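Local coordinates for Two-component system sensor histidine kinase (PDB 3OTT), which probably senses saccharides through its extracellular propeller region and passes the signal on as a membrane-bound histidine kinase and transcription regulator, at residues A21-C26 / N62-C67; T147-I152 / F192-L197; E210-Q215 / T226-N231; S233-A238 / G248-L253; S275-I280 / L294-G299. All blocks are in the same frame, centred on the assembly; numbering follows the deposited sequence. Where two conformers were deposited one is given.

All five contacts lie in the N-terminal seven-bladed beta-propeller of the extracellular region. Contacts 1 and 2 join neighbouring blades; contacts 3, 4 and 5 lie within blades. Contact 3 lies in the blade that contact 2 reaches with 192-197, and contact 4 in the next, with centres 15 Å (2 to 3) and 11 Å (3 to 4) apart; contacts 2 and 4 are tied by N194 ND2 to I234 O, 2.7 Å. Contacts 4 and 5, also 11 Å apart by centres, meet where G252 N lies 2.7 Å from N279 O. Contact 5 reaches contact 1 through S22 O and G299 N, 2.7 Å apart, across the first and last blades. None of the segments contributes to the pocket of the bound hexatantalum dodecabromide cluster.

Contact 1 of 5, residues A21-C26 / N62-C67; sequences ASVVSC and NTRIYC
S25 holds its OG between its own backbone N and carbonyl carbon (chi1 61°), which aims the hydroxyl at the carbonyl of I65. C26 has the same first torsion (54°), and its SG turns to the same neighbour. The contact joins two adjacent blades of the beta-propeller: 21-26 enters the innermost strand of the first blade, and 62-67 leads into that of the second. The touching parts run 27° apart, with S25 opposite Y66 and C26 opposite C67 at CA separations of 5.7 Å. The polar link is donated by S25 OG to I65 O; its 2.4 Å is very short, so the exact length is doubtful. G38 O, on the next strand of the first blade, is a second, weak partner of the same hydroxyl. Beside it the packing is apolar, C26 SG resting 4.0 Å from I65 CG2. V23 comes from the other end: its CG1 sits at the edge of the R64 guanidinium, near its plane, though R64 was modelled in two conformers and this touch is less certain. In the conformer given, R64 CG covers part of one face of the Y66 ring, whose hydroxyl bonds to D81 and whose ring makes a cation-pi contact with R106, so the ring end of Y66 is tied to other parts of the propeller. Farther along the two segments, C26 SG lies 3.8 Å from C67 CA.

Contact 2 of 5, residues T147-I152 / F192-L197; sequences TIYSII and FVNSLL
The Y149 and F192 rings meet at their rims without overlapping, with planes only 16° apart and centroids 5.9 Å apart. Y149 CE2 approaches F192 CD1 at 3.5 Å. Another part of the Y149 edge takes V193 O in its plane, 3.9 Å from CD2, while F192 makes an edge-to-face contact with Y164. This is a blade-to-blade seam of the propeller: strands 148-152 and 193-197, each innermost in its blade, run nearly parallel (11°) with axes 5.3 Å apart, and side chains rather than backbone bonds fill the space between them. Y149 and S150 form a classic beta bulge opposite G162, and N194 and S195 form another in their own blade. The bulge at Y149 and S150 lets two successive side chains point toward the neighbouring strand. N194 turns its amide to the blade beyond, where ND2 bonds I234 O. S150 OG, anti to its own N (chi1 -171°), lies beside the L196 backbone and 3.5 Å from L196 CB. I152 crosses L196 obliquely, bringing its CG1 to 3.9 Å from L196 CB and its CG2 to 3.6 Å from L196 O.

Contact 3 of 5, residues E210-Q215 / T226-N231; sequences EGYLFQ and TEAFHN
L213 lies alongside E227, both side chains leaving the same face of the sheet, with L213 CB 4.0 Å from E227 CB and L213 CD2 4.1 Å from E227 CG. They form a hydrogen-bonded pair in the outer beta-hairpin of a propeller blade, strands 212-217 and 222-229 running antiparallel. L213 N gives a bond to E227 O, and E227 N returns one to L213 O that lies in the carbonyl plane, on a lone pair. T226 N adds a weak, bent bond to that oxygen: T226 and E227 both face L213 in a classic beta bulge. On the other face Y212 and A228 are the non-hydrogen-bonded pair, where Y212 CE2 meets the A228 methyl at 4.1 Å; the tyrosine hydroxyl bonds H185 N. E227 CB also covers one face of the F229 ring toward its rim, and F229 stacks on Y254 of the next blade. At the corner, G211 has a phi of 104°, where a CB would run into the carbonyl O of E210, and its O takes F229 N at 2.9 Å. At the far end Q215, extended beyond CG, crosses T226 and receives T226 OG1 on OE1 at 3.0 Å, on a lone pair in the amide plane.

Contact 4 of 5, residues S233-A238 / G248-L253; sequences SIKSLA and GTDNGL
G248 O is gripped by two successive backbone donors, K235 N at 2.7 Å, nearly along the C=O axis, and S236 N at 3.3 Å, tilted 22° from the carbonyl plane. K235 and S236 thus make a classic beta bulge opposite G248, in the inner hairpin of a propeller blade. G248 N gives an almost straight bond (176°) to S236 O. S236 OG, bonded to I281 O of the next blade, sits 3.4 Å from G248 CA, where the CB of any residue but glycine would collide with it. Toward the corner, S233 OG donates to D250 OD2 at 2.7 Å, on the syn side of the carboxylate, and accepts K235 NZ at 3.2 Å. K235 bends at its last torsion (chi4 -46°) to bring the ammonium there; its salt bridge to D250 OD2, at 3.7 Å, is long. Replacing S233 by alanine removes the hydroxyl and would probably leave D250 OD2 without that donor and K235 NZ without that acceptor, with only the long salt bridge between them. T249 OG1, just before D250, closes an ST turn by accepting N251 N at 2.6 Å. The serine hydroxyl, accepting from the lysine and donating to the aspartate, probably supplements a salt bridge that is itself long.

Contact 5 of 5, residues S275-I280 / L294-G299; sequences SLTNNI and LGTDYG
T277, I280 and T296 have the largest buried areas of the contact. T277 turns its methyl CG2 toward T296 OG1, 3.3 Å away. Its OG1 lies 2.9 Å from Y298 O and also bonds Y16 OH, so the destination of its proton is not settled. I280 O, on the other flank, accepts D297 N at 3.1 Å in the carbonyl plane, and T296 CA makes a CA-H...O contact with the same oxygen. N278, between them, curls into an Asx turn, its OD1 taking I280 N at 3.0 Å from above the amide plane and making a weak bond with D297 N. All this belongs to the last propeller blade, which N-terminal strand 13-15 completes: 275-280 leads into its innermost strand, 294-296 ends the next strand and 297-299 turns away from it. T296 OG1, between its own N and carbonyl carbon (chi1 78°), makes an ST turn, accepting Y298 N at 2.9 Å and donating to G299 O at 2.8 Å. A valine here is likely to leave Y298 N without its acceptor and G299 O with only the backbone donor of the same residue, weakening the turn. D297 OD1 bonds W282 NE1. L276 CD1 meets L294 CD1 at 3.8 Å, the side chains crossing at about a right angle.

Contact 1 of 5, residues A21-C26 / N62-C67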
# COMPACT_ATOMS: atom_id res chain seq x y z
N ALA B 21 2.30 15.73 39.29
CA ALA B 21 2.37 14.49 38.57
C ALA B 21 3.87 14.15 38.47
O ALA B 21 4.69 15.01 38.27
CB ALA B 21 1.77 14.67 37.22
N SER B 22 4.25 12.91 38.66
CA SER B 22 5.65 12.60 38.43
C SER B 22 5.80 11.23 37.81
O SER B 22 6.83 10.98 37.21
CB SER B 22 6.49 12.75 39.69
OG SER B 22 5.95 11.99 40.75
N VAL B 23 4.74 10.40 37.91
CA VAL B 23 4.69 9.06 37.29
C VAL B 23 4.02 9.03 35.91
O VAL B 23 2.83 9.34 35.77
CB VAL B 23 4.00 7.99 38.24
CG1 VAL B 23 4.11 6.63 37.64
CG2 VAL B 23 4.66 7.95 39.62
N VAL B 24 4.75 8.58 34.88
CA VAL B 24 4.19 8.49 33.54
C VAL B 24 3.92 7.06 33.18
O VAL B 24 4.82 6.22 33.24
CB VAL B 24 5.12 9.17 32.53
CG1 VAL B 24 4.75 8.84 31.08
CG2 VAL B 24 5.13 10.64 32.76
N SER B 25 2.72 6.73 32.75
CA SER B 25 2.46 5.32 32.54
C SER B 25 2.25 4.93 31.07
O SER B 25 2.15 3.74 30.81
CB SER B 25 1.20 4.97 33.32
OG SER B 25 0.17 5.79 32.76
N CYS B 26 2.05 5.92 30.17
CA CYS B 26 1.85 5.68 28.76
C CYS B 26 1.96 6.96 27.93
O CYS B 26 1.88 8.06 28.47
CB CYS B 26 0.48 5.07 28.49
SG CYS B 26 -0.85 6.01 29.17
N ASN B 62 -8.86 14.15 37.06
CA ASN B 62 -7.63 14.26 37.85
C ASN B 62 -7.42 12.90 38.50
O ASN B 62 -7.75 12.72 39.66
CB ASN B 62 -7.88 15.29 38.95
CG ASN B 62 -6.64 15.61 39.82
OD1 ASN B 62 -6.81 16.21 40.88
ND2 ASN B 62 -5.42 15.28 39.35
N THR B 63 -6.91 11.93 37.75
CA THR B 63 -6.89 10.56 38.20
C THR B 63 -5.79 9.85 37.48
O THR B 63 -5.27 10.34 36.48
CB THR B 63 -8.29 9.88 37.99
OG1 THR B 63 -8.35 8.64 38.67
CG2 THR B 63 -8.65 9.68 36.49
N ARG B 64 -5.37 8.70 37.99
CA ARG B 64 -4.24 8.02 37.39
C ARG B 64 -4.67 7.31 36.10
O ARG B 64 -5.70 6.66 36.06
CB ARG B 64 -3.59 7.05 38.39
CG ARG B 64 -2.44 6.21 37.82
CD ARG B 64 -1.80 5.25 38.87
NE ARG B 64 -0.34 5.26 38.77
CZ ARG B 64 0.49 5.34 39.82
NH1 ARG B 64 0.03 5.37 41.09
NH2 ARG B 64 1.79 5.38 39.60
N ILE B 65 -3.84 7.43 35.07
CA ILE B 65 -4.08 6.81 33.81
C ILE B 65 -3.16 5.58 33.69
O ILE B 65 -1.96 5.68 33.94
CB ILE B 65 -3.68 7.77 32.67
CG1 ILE B 65 -4.28 9.18 32.87
CG2 ILE B 65 -4.05 7.21 31.25
CD1 ILE B 65 -5.77 9.20 32.82
N TYR B 66 -3.68 4.43 33.28
CA TYR B 66 -2.80 3.24 33.20
C TYR B 66 -2.41 2.87 31.80
O TYR B 66 -1.41 2.17 31.61
CB TYR B 66 -3.47 2.06 33.88
CG TYR B 66 -3.69 2.30 35.36
CD1 TYR B 66 -2.71 1.94 36.30
CD2 TYR B 66 -4.91 2.86 35.82
CE1 TYR B 66 -2.90 2.15 37.69
CE2 TYR B 66 -5.13 3.10 37.24
CZ TYR B 66 -4.11 2.75 38.15
OH TYR B 66 -4.31 2.93 39.48
N CYS B 67 -3.20 3.31 30.82
CA CYS B 67 -3.02 2.90 29.46
C CYS B 67 -3.95 3.77 28.63
O CYS B 67 -4.83 4.41 29.21
CB CYS B 67 -3.43 1.43 29.29
SG CYS B 67 -5.19 1.15 29.54

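Contact 2 of 5, residues T147-I152 / F192-L197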
# COMPACT_ATOMS: atom_id res chain seq x y z
N THR B 147 -7.24 -11.51 36.29
CA THR B 147 -6.38 -10.32 36.35
C THR B 147 -5.48 -10.18 35.12
O THR B 147 -4.52 -10.93 34.98
CB THR B 147 -5.57 -10.28 37.64
OG1 THR B 147 -6.48 -10.24 38.73
CG2 THR B 147 -4.72 -8.99 37.74
N ILE B 148 -5.79 -9.19 34.27
CA ILE B 148 -5.14 -8.98 32.99
C ILE B 148 -4.17 -7.82 33.05
O ILE B 148 -4.57 -6.72 33.46
CB ILE B 148 -6.19 -8.60 31.92
CG1 ILE B 148 -7.40 -9.53 31.98
CG2 ILE B 148 -5.58 -8.60 30.51
CD1 ILE B 148 -7.06 -11.05 31.84
N TYR B 149 -2.92 -8.04 32.64
CA TYR B 149 -1.94 -6.95 32.61
C TYR B 149 -1.54 -6.47 31.22
O TYR B 149 -1.01 -5.40 31.08
CB TYR B 149 -0.65 -7.31 33.39
CG TYR B 149 -0.87 -7.53 34.84
CD1 TYR B 149 -1.56 -6.57 35.62
CD2 TYR B 149 -0.39 -8.65 35.45
CE1 TYR B 149 -1.73 -6.75 36.97
CE2 TYR B 149 -0.59 -8.87 36.78
CZ TYR B 149 -1.25 -7.90 37.56
OH TYR B 149 -1.45 -8.15 38.90
N SER B 150 -1.69 -7.31 30.21
CA SER B 150 -1.17 -6.97 28.89
C SER B 150 -1.95 -7.71 27.84
O SER B 150 -2.27 -8.88 28.01
CB SER B 150 0.30 -7.38 28.77
OG SER B 150 0.80 -6.83 27.52
N ILE B 151 -2.33 -6.99 26.81
CA ILE B 151 -2.96 -7.56 25.65
C ILE B 151 -2.49 -6.94 24.36
O ILE B 151 -2.29 -5.70 24.32
CB ILE B 151 -4.51 -7.80 25.73
CG1 ILE B 151 -5.12 -7.58 24.37
CG2 ILE B 151 -5.23 -7.03 26.78
CD1 ILE B 151 -6.38 -8.23 24.25
N ILE B 152 -2.20 -7.81 23.37
CA ILE B 152 -1.77 -7.37 22.04
C ILE B 152 -2.44 -8.09 20.90
O ILE B 152 -2.86 -9.26 21.01
CB ILE B 152 -0.21 -7.45 21.80
CG1 ILE B 152 0.28 -8.88 21.95
CG2 ILE B 152 0.59 -6.38 22.64
CD1 ILE B 152 1.63 -9.18 21.27
N PHE B 192 3.48 -13.72 36.64
CA PHE B 192 2.95 -12.43 36.15
C PHE B 192 3.40 -12.20 34.74
O PHE B 192 4.58 -12.16 34.49
CB PHE B 192 3.61 -11.20 36.86
CG PHE B 192 3.15 -10.95 38.26
CD1 PHE B 192 2.22 -9.92 38.52
CD2 PHE B 192 3.73 -11.65 39.34
CE1 PHE B 192 1.79 -9.61 39.85
CE2 PHE B 192 3.33 -11.38 40.67
CZ PHE B 192 2.35 -10.34 40.93
N VAL B 193 2.49 -11.91 33.84
CA VAL B 193 2.95 -11.43 32.55
C VAL B 193 2.59 -9.97 32.40
O VAL B 193 1.44 -9.64 32.10
CB VAL B 193 2.38 -12.25 31.39
CG1 VAL B 193 2.67 -11.55 30.06
CG2 VAL B 193 2.96 -13.68 31.39
N ASN B 194 3.59 -9.10 32.59
CA ASN B 194 3.37 -7.66 32.61
C ASN B 194 3.36 -7.06 31.25
O ASN B 194 2.82 -5.93 31.06
CB ASN B 194 4.53 -6.90 33.29
CG ASN B 194 4.85 -7.39 34.65
OD1 ASN B 194 3.96 -7.51 35.51
ND2 ASN B 194 6.14 -7.65 34.89
N SER B 195 3.99 -7.71 30.27
CA SER B 195 4.24 -6.97 29.02
C SER B 195 4.45 -7.88 27.81
O SER B 195 5.08 -8.96 27.96
CB SER B 195 5.49 -6.08 29.19
OG SER B 195 5.62 -5.27 28.06
N LEU B 196 3.93 -7.44 26.65
CA LEU B 196 3.90 -8.20 25.43
C LEU B 196 4.22 -7.31 24.27
O LEU B 196 3.78 -6.18 24.24
CB LEU B 196 2.50 -8.82 25.18
CG LEU B 196 1.99 -9.89 26.16
CD1 LEU B 196 0.54 -10.39 25.79
CD2 LEU B 196 2.97 -11.03 26.20
N LEU B 197 4.96 -7.83 23.31
CA LEU B 197 5.33 -7.04 22.15
C LEU B 197 5.57 -7.93 20.94
O LEU B 197 6.38 -8.91 20.98
CB LEU B 197 6.59 -6.19 22.42
CG LEU B 197 7.05 -5.30 21.23
CD1 LEU B 197 6.19 -4.04 21.01
CD2 LEU B 197 8.52 -4.91 21.36

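Contact 3 of 5, residues E210-Q215 / T226-N231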
# COMPACT_ATOMS: atom_id res chain seq x y z
N GLU B 210 8.10 -11.17 35.72
CA GLU B 210 9.02 -11.11 36.81
C GLU B 210 10.05 -12.19 36.59
O GLU B 210 9.74 -13.38 36.65
CB GLU B 210 8.30 -11.36 38.15
CG GLU B 210 9.26 -11.40 39.36
CD GLU B 210 8.63 -10.95 40.73
OE1 GLU B 210 7.50 -10.36 40.74
OE2 GLU B 210 9.30 -11.16 41.81
N GLY B 211 11.28 -11.78 36.33
CA GLY B 211 12.41 -12.68 36.33
C GLY B 211 12.96 -13.10 34.96
O GLY B 211 14.07 -13.61 34.88
N TYR B 212 12.20 -12.90 33.90
CA TYR B 212 12.58 -13.46 32.62
C TYR B 212 12.01 -12.60 31.54
O TYR B 212 10.95 -11.99 31.71
CB TYR B 212 11.94 -14.83 32.43
CG TYR B 212 12.40 -15.88 33.37
CD1 TYR B 212 11.75 -16.10 34.58
CD2 TYR B 212 13.51 -16.68 33.05
CE1 TYR B 212 12.19 -17.09 35.48
CE2 TYR B 212 13.94 -17.69 33.92
CZ TYR B 212 13.29 -17.88 35.13
OH TYR B 212 13.72 -18.91 35.96
N LEU B 213 12.70 -12.63 30.42
CA LEU B 213 12.25 -12.15 29.15
C LEU B 213 12.21 -13.40 28.18
O LEU B 213 13.24 -14.10 28.02
CB LEU B 213 13.28 -11.15 28.62
CG LEU B 213 12.96 -10.47 27.29
CD1 LEU B 213 11.56 -9.80 27.32
CD2 LEU B 213 14.06 -9.48 26.90
N PHE B 214 11.04 -13.69 27.60
CA PHE B 214 10.85 -14.80 26.67
C PHE B 214 10.65 -14.31 25.27
O PHE B 214 10.08 -13.23 25.06
CB PHE B 214 9.65 -15.62 27.04
CG PHE B 214 9.77 -16.30 28.38
CD1 PHE B 214 9.28 -15.70 29.53
CD2 PHE B 214 10.36 -17.59 28.49
CE1 PHE B 214 9.38 -16.39 30.82
CE2 PHE B 214 10.47 -18.26 29.73
CZ PHE B 214 9.97 -17.63 30.92
N GLN B 215 11.06 -15.13 24.30
CA GLN B 215 10.54 -14.99 22.97
C GLN B 215 9.72 -16.22 22.64
O GLN B 215 10.21 -17.33 22.77
CB GLN B 215 11.67 -14.98 21.99
CG GLN B 215 12.35 -13.68 21.90
CD GLN B 215 13.59 -13.77 21.04
OE1 GLN B 215 14.66 -14.23 21.48
NE2 GLN B 215 13.46 -13.30 19.79
N THR B 226 15.21 -15.91 26.79
CA THR B 226 16.22 -15.00 26.29
C THR B 226 17.06 -14.29 27.37
O THR B 226 18.25 -14.06 27.16
CB THR B 226 15.59 -13.93 25.40
OG1 THR B 226 14.72 -14.56 24.44
CG2 THR B 226 16.68 -13.10 24.69
N GLU B 227 16.46 -13.91 28.50
CA GLU B 227 17.20 -13.30 29.59
C GLU B 227 16.58 -13.76 30.92
O GLU B 227 15.40 -14.07 30.99
CB GLU B 227 17.14 -11.76 29.53
CG GLU B 227 17.55 -11.13 28.22
CD GLU B 227 19.05 -11.36 27.88
OE1 GLU B 227 19.86 -11.60 28.81
OE2 GLU B 227 19.39 -11.29 26.68
N ALA B 228 17.41 -13.85 31.97
CA ALA B 228 16.98 -14.23 33.30
C ALA B 228 17.59 -13.17 34.22
O ALA B 228 18.80 -12.99 34.25
CB ALA B 228 17.47 -15.67 33.65
N PHE B 229 16.74 -12.39 34.86
CA PHE B 229 17.17 -11.23 35.63
C PHE B 229 16.46 -11.39 36.95
O PHE B 229 15.40 -10.78 37.15
CB PHE B 229 16.58 -9.97 35.01
CG PHE B 229 17.15 -9.57 33.66
CD1 PHE B 229 18.46 -9.88 33.28
CD2 PHE B 229 16.39 -8.80 32.80
CE1 PHE B 229 18.99 -9.46 32.04
CE2 PHE B 229 16.92 -8.37 31.55
CZ PHE B 229 18.23 -8.72 31.18
N HIS B 230 16.99 -12.20 37.84
CA HIS B 230 16.41 -12.43 39.17
C HIS B 230 16.15 -11.13 39.95
O HIS B 230 16.95 -10.17 39.84
CB HIS B 230 17.40 -13.24 39.96
CG HIS B 230 16.93 -13.62 41.32
ND1 HIS B 230 17.72 -13.47 42.44
CD2 HIS B 230 15.75 -14.13 41.74
CE1 HIS B 230 17.05 -13.89 43.49
NE2 HIS B 230 15.85 -14.30 43.10
N ASN B 231 15.06 -11.08 40.73
CA ASN B 231 14.66 -9.84 41.47
C ASN B 231 14.48 -8.58 40.57
O ASN B 231 14.45 -7.44 41.06
CB ASN B 231 15.61 -9.49 42.63
CG ASN B 231 15.58 -10.52 43.79
OD1 ASN B 231 14.56 -11.21 44.02
ND2 ASN B 231 16.70 -10.63 44.50

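Contact 4 of 5, residues S233-A238 / G248-L253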
# COMPACT_ATOMS: atom_id res chain seq x y z
N SER B 233 11.90 -7.16 37.24
CA SER B 233 10.77 -7.55 36.41
C SER B 233 10.76 -6.67 35.18
O SER B 233 11.17 -5.51 35.23
CB SER B 233 9.46 -7.41 37.14
OG SER B 233 9.43 -6.14 37.74
N ILE B 234 10.32 -7.24 34.07
CA ILE B 234 10.17 -6.50 32.88
C ILE B 234 8.79 -5.86 32.90
O ILE B 234 7.78 -6.57 32.98
CB ILE B 234 10.27 -7.38 31.67
CG1 ILE B 234 11.61 -8.10 31.66
CG2 ILE B 234 10.10 -6.54 30.37
CD1 ILE B 234 12.67 -7.32 31.13
N LYS B 235 8.75 -4.53 32.83
CA LYS B 235 7.49 -3.77 32.88
C LYS B 235 7.02 -3.26 31.52
O LYS B 235 5.83 -2.97 31.33
CB LYS B 235 7.66 -2.56 33.80
CG LYS B 235 8.26 -2.91 35.13
CD LYS B 235 7.96 -1.87 36.20
CE LYS B 235 7.98 -2.48 37.63
NZ LYS B 235 7.21 -3.81 37.80
N SER B 236 7.93 -3.09 30.58
CA SER B 236 7.53 -2.49 29.31
C SER B 236 8.49 -2.88 28.21
O SER B 236 9.64 -3.17 28.48
CB SER B 236 7.53 -0.95 29.45
OG SER B 236 8.76 -0.54 30.09
N LEU B 237 8.04 -2.85 26.97
CA LEU B 237 8.85 -3.37 25.84
C LEU B 237 8.50 -2.49 24.67
O LEU B 237 7.35 -2.11 24.54
CB LEU B 237 8.47 -4.83 25.50
CG LEU B 237 8.64 -5.93 26.57
CD1 LEU B 237 7.88 -7.28 26.29
CD2 LEU B 237 10.17 -6.27 26.80
N ALA B 238 9.51 -2.18 23.85
CA ALA B 238 9.37 -1.52 22.54
C ALA B 238 10.58 -1.93 21.69
O ALA B 238 11.63 -2.36 22.22
CB ALA B 238 9.39 0.05 22.70
N GLY B 248 12.06 -2.27 29.58
CA GLY B 248 12.02 -1.38 30.75
C GLY B 248 11.77 -2.17 32.01
O GLY B 248 10.85 -2.99 32.08
N THR B 249 12.62 -1.96 33.02
CA THR B 249 12.54 -2.76 34.21
C THR B 249 12.32 -1.85 35.40
O THR B 249 12.18 -0.66 35.24
CB THR B 249 13.84 -3.65 34.40
OG1 THR B 249 14.94 -2.83 34.83
CG2 THR B 249 14.24 -4.35 33.07
N ASP B 250 12.36 -2.40 36.59
CA ASP B 250 12.55 -1.58 37.74
C ASP B 250 13.99 -1.32 38.08
O ASP B 250 14.26 -0.72 39.12
CB ASP B 250 11.82 -2.10 38.98
CG ASP B 250 11.80 -3.54 39.06
OD1 ASP B 250 12.87 -4.14 39.30
OD2 ASP B 250 10.70 -4.08 38.89
N ASN B 251 14.93 -1.71 37.22
CA ASN B 251 16.33 -1.31 37.48
C ASN B 251 16.95 -0.87 36.19
O ASN B 251 18.05 -1.34 35.79
CB ASN B 251 17.13 -2.40 38.22
CG ASN B 251 18.58 -1.95 38.62
OD1 ASN B 251 18.82 -0.82 39.09
ND2 ASN B 251 19.57 -2.87 38.42
N GLY B 252 16.19 -0.01 35.49
CA GLY B 252 16.68 0.67 34.30
C GLY B 252 16.29 -0.03 33.02
O GLY B 252 15.43 -0.89 32.99
N LEU B 253 16.97 0.37 31.97
CA LEU B 253 16.73 -0.02 30.59
C LEU B 253 17.77 -1.01 30.06
O LEU B 253 18.96 -0.83 30.25
CB LEU B 253 16.76 1.26 29.70
CG LEU B 253 16.56 1.11 28.18
CD1 LEU B 253 15.18 0.56 27.77
CD2 LEU B 253 16.82 2.44 27.55

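Contact 5 of 5, residues S275-I280 / L294-G299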
# COMPACT_ATOMS: atom_id res chain seq x y z
N SER B 275 21.40 11.81 32.43
CA SER B 275 21.20 10.35 32.48
C SER B 275 19.73 10.06 32.59
O SER B 275 18.91 10.97 32.77
CB SER B 275 21.93 9.72 33.67
OG SER B 275 21.29 10.11 34.84
N LEU B 276 19.40 8.78 32.46
CA LEU B 276 18.02 8.31 32.56
C LEU B 276 17.48 8.94 33.82
O LEU B 276 18.14 8.86 34.84
CB LEU B 276 17.99 6.80 32.72
CG LEU B 276 16.64 6.17 33.01
CD1 LEU B 276 15.71 6.38 31.89
CD2 LEU B 276 16.84 4.62 33.33
N THR B 277 16.29 9.51 33.74
CA THR B 277 15.71 10.30 34.86
C THR B 277 15.38 9.44 36.09
O THR B 277 15.60 9.85 37.22
CB THR B 277 14.43 11.08 34.40
OG1 THR B 277 14.06 12.01 35.40
CG2 THR B 277 13.23 10.15 34.14
N ASN B 278 14.87 8.23 35.86
CA ASN B 278 14.58 7.33 36.97
C ASN B 278 14.68 5.88 36.46
O ASN B 278 14.47 5.65 35.26
CB ASN B 278 13.17 7.65 37.51
CG ASN B 278 12.74 6.75 38.64
OD1 ASN B 278 11.99 5.80 38.43
ND2 ASN B 278 13.13 7.09 39.86
N ASN B 279 14.92 4.94 37.36
CA ASN B 279 15.27 3.53 37.03
C ASN B 279 14.02 2.69 36.82
O ASN B 279 14.11 1.56 36.29
CB ASN B 279 16.16 2.89 38.14
CG ASN B 279 17.64 3.28 38.03
OD1 ASN B 279 18.11 3.76 36.99
ND2 ASN B 279 18.38 3.12 39.12
N ILE B 280 12.87 3.18 37.28
CA ILE B 280 11.69 2.40 37.11
C ILE B 280 10.98 2.80 35.85
O ILE B 280 10.35 3.87 35.82
CB ILE B 280 10.73 2.42 38.30
CG1 ILE B 280 11.37 1.77 39.54
CG2 ILE B 280 9.44 1.64 37.92
CD1 ILE B 280 10.92 2.35 40.91
N LEU B 294 10.57 7.39 27.28
CA LEU B 294 10.56 6.50 28.48
C LEU B 294 9.83 7.20 29.59
O LEU B 294 10.22 8.30 30.03
CB LEU B 294 11.99 6.16 28.98
CG LEU B 294 12.96 5.81 27.85
CD1 LEU B 294 14.42 6.01 28.31
CD2 LEU B 294 12.71 4.33 27.49
N GLY B 295 8.78 6.54 30.07
CA GLY B 295 7.97 7.03 31.17
C GLY B 295 8.30 6.25 32.43
O GLY B 295 8.17 4.97 32.47
N THR B 296 8.65 7.02 33.46
CA THR B 296 9.26 6.49 34.60
C THR B 296 8.51 6.95 35.84
O THR B 296 7.50 7.66 35.77
CB THR B 296 10.72 6.92 34.70
OG1 THR B 296 10.74 8.26 35.18
CG2 THR B 296 11.44 6.90 33.34
N ASP B 297 9.01 6.47 36.97
CA ASP B 297 8.49 6.79 38.24
C ASP B 297 8.84 8.24 38.62
O ASP B 297 8.32 8.73 39.59
CB ASP B 297 9.07 5.83 39.29
CG ASP B 297 8.04 5.41 40.30
OD1 ASP B 297 6.92 5.08 39.88
OD2 ASP B 297 8.35 5.40 41.51
N TYR B 298 9.68 8.91 37.83
CA TYR B 298 9.91 10.32 38.03
C TYR B 298 10.26 11.06 36.72
O TYR B 298 11.44 11.23 36.38
CB TYR B 298 10.92 10.55 39.17
CG TYR B 298 11.17 12.03 39.51
CD1 TYR B 298 10.20 12.81 40.13
CD2 TYR B 298 12.40 12.63 39.20
CE1 TYR B 298 10.43 14.16 40.40
CE2 TYR B 298 12.65 13.95 39.50
CZ TYR B 298 11.67 14.70 40.09
OH TYR B 298 11.94 16.00 40.36
N GLY B 299 9.24 11.52 36.00
CA GLY B 299 9.46 12.24 34.74
C GLY B 299 9.63 11.33 33.51
O GLY B 299 9.45 10.09 33.57